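Thioredoxin family protein (Pseudomonas aeruginosa, PDB 1Z6N) is of unknown function but belongs to the thioredoxin family, and probably shares its thiol-redox chemistry; it also binds a magnesium ion. Local coordinates at residues A[1-14]-A[89-103]. Residues are numbered along the deposited sequence; the frame is centred on the assembly and turned at random.
With MG (magnesium ion), chain B.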
# COMPACT_ATOMS: atom_id res chain seq x y z
N MET A 1 -22.08 -9.00 4.32
CA MET A 1 -20.62 -8.92 3.96
C MET A 1 -20.49 -8.11 2.66
O MET A 1 -20.95 -8.57 1.61
CB MET A 1 -20.07 -10.35 3.79
CG MET A 1 -18.57 -10.48 3.47
SD MET A 1 -18.01 -12.18 3.14
CE MET A 1 -18.73 -12.46 1.54
N ALA A 2 -19.90 -6.92 2.73
CA ALA A 2 -19.73 -6.11 1.51
C ALA A 2 -18.76 -6.81 0.56
O ALA A 2 -17.80 -7.42 1.01
CB ALA A 2 -19.23 -4.70 1.84
N SER A 3 -19.02 -6.73 -0.75
CA SER A 3 -18.08 -7.30 -1.73
C SER A 3 -16.82 -6.43 -1.77
O SER A 3 -16.84 -5.26 -1.36
CB SER A 3 -18.69 -7.37 -3.12
OG SER A 3 -18.90 -6.05 -3.62
N TYR A 4 -15.72 -6.97 -2.28
CA TYR A 4 -14.53 -6.15 -2.48
C TYR A 4 -14.82 -4.98 -3.43
O TYR A 4 -14.28 -3.88 -3.26
CB TYR A 4 -13.37 -6.98 -3.04
CG TYR A 4 -12.82 -7.97 -2.04
CD1 TYR A 4 -12.44 -7.58 -0.77
CD2 TYR A 4 -12.66 -9.31 -2.39
CE1 TYR A 4 -11.92 -8.49 0.15
CE2 TYR A 4 -12.13 -10.23 -1.48
CZ TYR A 4 -11.76 -9.81 -0.21
OH TYR A 4 -11.25 -10.70 0.70
N ALA A 5 -15.67 -5.21 -4.43
CA ALA A 5 -16.04 -4.13 -5.36
C ALA A 5 -16.75 -3.01 -4.62
O ALA A 5 -16.45 -1.84 -4.84
CB ALA A 5 -16.90 -4.67 -6.51
N GLU A 6 -17.67 -3.37 -3.73
CA GLU A 6 -18.40 -2.38 -2.93
C GLU A 6 -17.47 -1.59 -2.00
O GLU A 6 -17.58 -0.36 -1.88
CB GLU A 6 -19.52 -3.06 -2.12
CG GLU A 6 -20.67 -3.51 -3.02
CD GLU A 6 -21.73 -4.33 -2.32
OE1 GLU A 6 -21.43 -5.02 -1.31
OE2 GLU A 6 -22.88 -4.31 -2.81
N LEU A 7 -16.54 -2.29 -1.36
CA LEU A 7 -15.58 -1.63 -0.48
C LEU A 7 -14.62 -0.76 -1.27
O LEU A 7 -14.35 0.39 -0.89
CB LEU A 7 -14.76 -2.66 0.30
CG LEU A 7 -15.59 -3.47 1.31
CD1 LEU A 7 -14.77 -4.63 1.87
CD2 LEU A 7 -16.07 -2.55 2.45
N PHE A 8 -14.12 -1.27 -2.39
CA PHE A 8 -13.25 -0.44 -3.24
C PHE A 8 -13.94 0.85 -3.71
O PHE A 8 -13.35 1.95 -3.71
CB PHE A 8 -12.74 -1.25 -4.44
CG PHE A 8 -11.62 -0.58 -5.19
CD1 PHE A 8 -10.30 -0.76 -4.80
CD2 PHE A 8 -11.90 0.25 -6.28
CE1 PHE A 8 -9.26 -0.12 -5.46
CE2 PHE A 8 -10.85 0.87 -6.96
CZ PHE A 8 -9.53 0.69 -6.54
N ASP A 9 -15.22 0.72 -4.05
CA ASP A 9 -16.01 1.84 -4.55
C ASP A 9 -16.15 2.96 -3.50
O ASP A 9 -16.23 4.14 -3.86
CB ASP A 9 -17.37 1.35 -5.00
CG ASP A 9 -18.18 2.43 -5.62
OD1 ASP A 9 -17.80 2.91 -6.72
OD2 ASP A 9 -19.21 2.82 -5.01
N ILE A 10 -16.20 2.61 -2.21
CA ILE A 10 -16.34 3.64 -1.17
C ILE A 10 -15.00 4.09 -0.56
O ILE A 10 -14.94 5.06 0.20
CB ILE A 10 -17.34 3.26 -0.04
CG1 ILE A 10 -16.85 2.02 0.74
CG2 ILE A 10 -18.76 3.10 -0.60
CD1 ILE A 10 -17.43 1.93 2.14
N GLY A 11 -13.92 3.39 -0.90
CA GLY A 11 -12.61 3.83 -0.48
C GLY A 11 -12.30 5.18 -1.10
O GLY A 11 -12.79 5.54 -2.18
N GLU A 12 -11.48 5.94 -0.38
CA GLU A 12 -11.02 7.23 -0.90
C GLU A 12 -9.76 7.10 -1.75
O GLU A 12 -8.94 6.20 -1.52
CB GLU A 12 -10.82 8.20 0.25
CG GLU A 12 -12.14 8.42 1.02
CD GLU A 12 -12.19 9.65 1.90
OE1 GLU A 12 -12.19 9.48 3.15
OE2 GLU A 12 -12.26 10.79 1.36
N ASP A 13 -9.60 7.99 -2.73
CA ASP A 13 -8.34 8.02 -3.46
C ASP A 13 -7.23 8.58 -2.56
O ASP A 13 -7.50 9.15 -1.50
CB ASP A 13 -8.45 8.73 -4.82
CG ASP A 13 -8.87 10.18 -4.69
OD1 ASP A 13 -8.27 10.92 -3.89
OD2 ASP A 13 -9.81 10.60 -5.42
N PHE A 14 -5.97 8.38 -2.96
CA PHE A 14 -4.86 8.77 -2.11
C PHE A 14 -4.85 10.25 -1.79
O PHE A 14 -4.61 10.66 -0.64
CB PHE A 14 -3.53 8.34 -2.73
CG PHE A 14 -2.35 8.57 -1.83
CD1 PHE A 14 -2.16 7.78 -0.69
CD2 PHE A 14 -1.43 9.58 -2.11
CE1 PHE A 14 -1.05 7.99 0.15
CE2 PHE A 14 -0.31 9.79 -1.28
CZ PHE A 14 -0.14 8.99 -0.16
N ALA A 89 -7.57 2.37 -3.44
CA ALA A 89 -8.69 3.03 -2.76
C ALA A 89 -8.56 2.66 -1.30
O ALA A 89 -8.25 1.50 -0.98
CB ALA A 89 -10.01 2.56 -3.30
N ILE A 90 -8.82 3.61 -0.41
CA ILE A 90 -8.49 3.43 1.01
C ILE A 90 -9.72 3.57 1.90
O ILE A 90 -10.43 4.58 1.84
CB ILE A 90 -7.43 4.47 1.44
CG1 ILE A 90 -6.17 4.30 0.57
CG2 ILE A 90 -7.03 4.30 2.89
CD1 ILE A 90 -5.33 5.60 0.41
N ILE A 91 -9.98 2.52 2.68
CA ILE A 91 -11.03 2.50 3.71
C ILE A 91 -10.38 2.56 5.09
O ILE A 91 -9.15 2.46 5.22
CB ILE A 91 -11.91 1.25 3.62
CG1 ILE A 91 -11.07 -0.03 3.84
CG2 ILE A 91 -12.66 1.23 2.29
CD1 ILE A 91 -11.92 -1.33 3.93
N SER A 92 -11.21 2.78 6.11
CA SER A 92 -10.67 2.98 7.47
C SER A 92 -10.26 1.66 8.13
O SER A 92 -10.68 0.57 7.73
CB SER A 92 -11.71 3.64 8.35
OG SER A 92 -12.75 2.71 8.62
N LYS A 93 -9.45 1.75 9.19
CA LYS A 93 -9.15 0.59 10.00
C LYS A 93 -10.42 -0.01 10.58
O LYS A 93 -10.59 -1.25 10.57
CB LYS A 93 -8.21 1.02 11.13
CG LYS A 93 -7.83 -0.13 12.05
CD LYS A 93 -6.81 0.33 13.10
CE LYS A 93 -6.72 -0.71 14.25
NZ LYS A 93 -5.88 -0.24 15.38
N GLY A 94 -11.32 0.84 11.06
CA GLY A 94 -12.56 0.35 11.67
C GLY A 94 -13.39 -0.44 10.67
O GLY A 94 -13.98 -1.48 11.02
N ARG A 95 -13.44 0.02 9.42
CA ARG A 95 -14.22 -0.72 8.44
C ARG A 95 -13.59 -2.09 8.16
O ARG A 95 -14.31 -3.09 7.97
CB ARG A 95 -14.38 0.07 7.15
CG ARG A 95 -15.39 -0.66 6.23
CD ARG A 95 -15.81 0.19 5.07
NE ARG A 95 -16.67 1.32 5.41
CZ ARG A 95 -18.00 1.27 5.57
NH1 ARG A 95 -18.65 0.11 5.48
NH2 ARG A 95 -18.67 2.41 5.79
N ALA A 96 -12.25 -2.15 8.10
CA ALA A 96 -11.60 -3.44 7.92
C ALA A 96 -11.88 -4.34 9.12
O ALA A 96 -12.08 -5.56 8.96
CB ALA A 96 -10.12 -3.25 7.74
N GLU A 97 -11.93 -3.77 10.33
CA GLU A 97 -12.26 -4.58 11.51
C GLU A 97 -13.67 -5.15 11.39
O GLU A 97 -13.91 -6.32 11.72
CB GLU A 97 -12.13 -3.77 12.80
CG GLU A 97 -10.69 -3.45 13.13
CD GLU A 97 -10.53 -2.41 14.23
OE1 GLU A 97 -11.48 -1.65 14.50
OE2 GLU A 97 -9.44 -2.37 14.83
N ASP A 98 -14.60 -4.31 10.92
CA ASP A 98 -15.99 -4.72 10.84
C ASP A 98 -16.25 -5.70 9.71
O ASP A 98 -17.06 -6.63 9.89
CB ASP A 98 -16.90 -3.50 10.71
CG ASP A 98 -18.37 -3.87 10.66
OD1 ASP A 98 -18.88 -4.33 11.70
OD2 ASP A 98 -18.99 -3.68 9.60
N ASP A 99 -15.59 -5.53 8.57
CA ASP A 99 -15.98 -6.28 7.37
C ASP A 99 -14.91 -7.10 6.69
O ASP A 99 -15.22 -7.81 5.72
CB ASP A 99 -16.64 -5.37 6.35
CG ASP A 99 -17.95 -5.92 5.82
OD1 ASP A 99 -18.39 -7.04 6.24
OD2 ASP A 99 -18.55 -5.21 5.01
N LEU A 100 -13.67 -7.03 7.16
CA LEU A 100 -12.60 -7.82 6.54
C LEU A 100 -11.94 -8.82 7.48
O LEU A 100 -11.40 -9.83 7.02
CB LEU A 100 -11.50 -6.90 5.97
CG LEU A 100 -11.89 -6.09 4.74
CD1 LEU A 100 -10.76 -5.14 4.37
CD2 LEU A 100 -12.25 -7.04 3.57
N ARG A 101 -11.96 -8.55 8.79
CA ARG A 101 -11.15 -9.35 9.71
C ARG A 101 -11.48 -10.84 9.64
O ARG A 101 -10.59 -11.68 9.46
CB ARG A 101 -11.24 -8.80 11.14
CG ARG A 101 -10.06 -9.22 12.02
CD ARG A 101 -10.39 -9.03 13.49
NE ARG A 101 -11.41 -9.97 13.92
CZ ARG A 101 -12.10 -9.89 15.05
NH1 ARG A 101 -11.90 -8.87 15.88
NH2 ARG A 101 -13.00 -10.84 15.33
N GLN A 102 -12.75 -11.17 9.74
CA GLN A 102 -13.15 -12.59 9.76
C GLN A 102 -13.01 -13.22 8.38
O GLN A 102 -12.58 -14.36 8.25
CB GLN A 102 -14.56 -12.74 10.32
CG GLN A 102 -14.66 -12.45 11.83
CD GLN A 102 -14.28 -13.65 12.71
OE1 GLN A 102 -15.07 -14.10 13.53
NE2 GLN A 102 -13.06 -14.15 12.53
N ARG A 103 -13.36 -12.45 7.36
CA ARG A 103 -13.22 -12.88 5.98
C ARG A 103 -11.76 -13.31 5.65
O ARG A 103 -11.52 -14.29 4.93
CB ARG A 103 -13.64 -11.70 5.10
CG ARG A 103 -13.66 -12.02 3.67
CD ARG A 103 -13.99 -10.77 2.89
NE ARG A 103 -14.36 -11.21 1.55
CZ ARG A 103 -15.19 -10.57 0.74
NH1 ARG A 103 -15.77 -9.42 1.11
NH2 ARG A 103 -15.43 -11.09 -0.46
MG MG B . -10.54 12.46 -5.95
O HOH W 1 -16.23 -9.89 -2.97
O HOH W 2 -9.36 13.33 -4.50
O HOH W 3 -11.22 14.31 -6.51
O HOH W 4 -12.01 12.10 -4.72
O HOH W 5 -11.56 11.56 -7.56
O HOH W 6 -8.89 12.60 -7.35
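The guanidinium of R103 lies flat over one face of the Y4 ring, planes 20° apart and R103 CZ 3.8 Å from the ring centroid, a cation-pi stack; M1 SD sits over the opposite face of the guanidinium. The R103 chain reaches there fully extended, CG anti to the backbone N (chi1 -175°). In the guanidinium plane, NH1 gives a weak, bent bond to A2 O at 2.9 Å, while NH2 donates to a water that also accepts from Y4 N, satisfying this first-turn amide of helix 4-10. A2 N donates to D99 OD2 (3.2 Å), meeting it from above the carboxylate plane, and S3 and E6 close a capping box. Beyond the helix, E12 and I90 form one antiparallel hydrogen-bonded pair: E12 N to I90 O and I90 N to E12 O, both 2.8 Å. This bridge lies on the outer edge of strand 86-91, whose other side pairs with strand 56-61. A89 CB packs over the F8 ring, 3.6 Å from its centroid. D13 OD2 binds magnesium at 2.1 Å, five waters completing the octahedron; OD1 accepts from A16 N and one metal-bound water. Polar bonds thus hold the residues before helix 4-10 to D99 and R103, and those after it to the thioredoxin-like sheet edge, with apolar packing between.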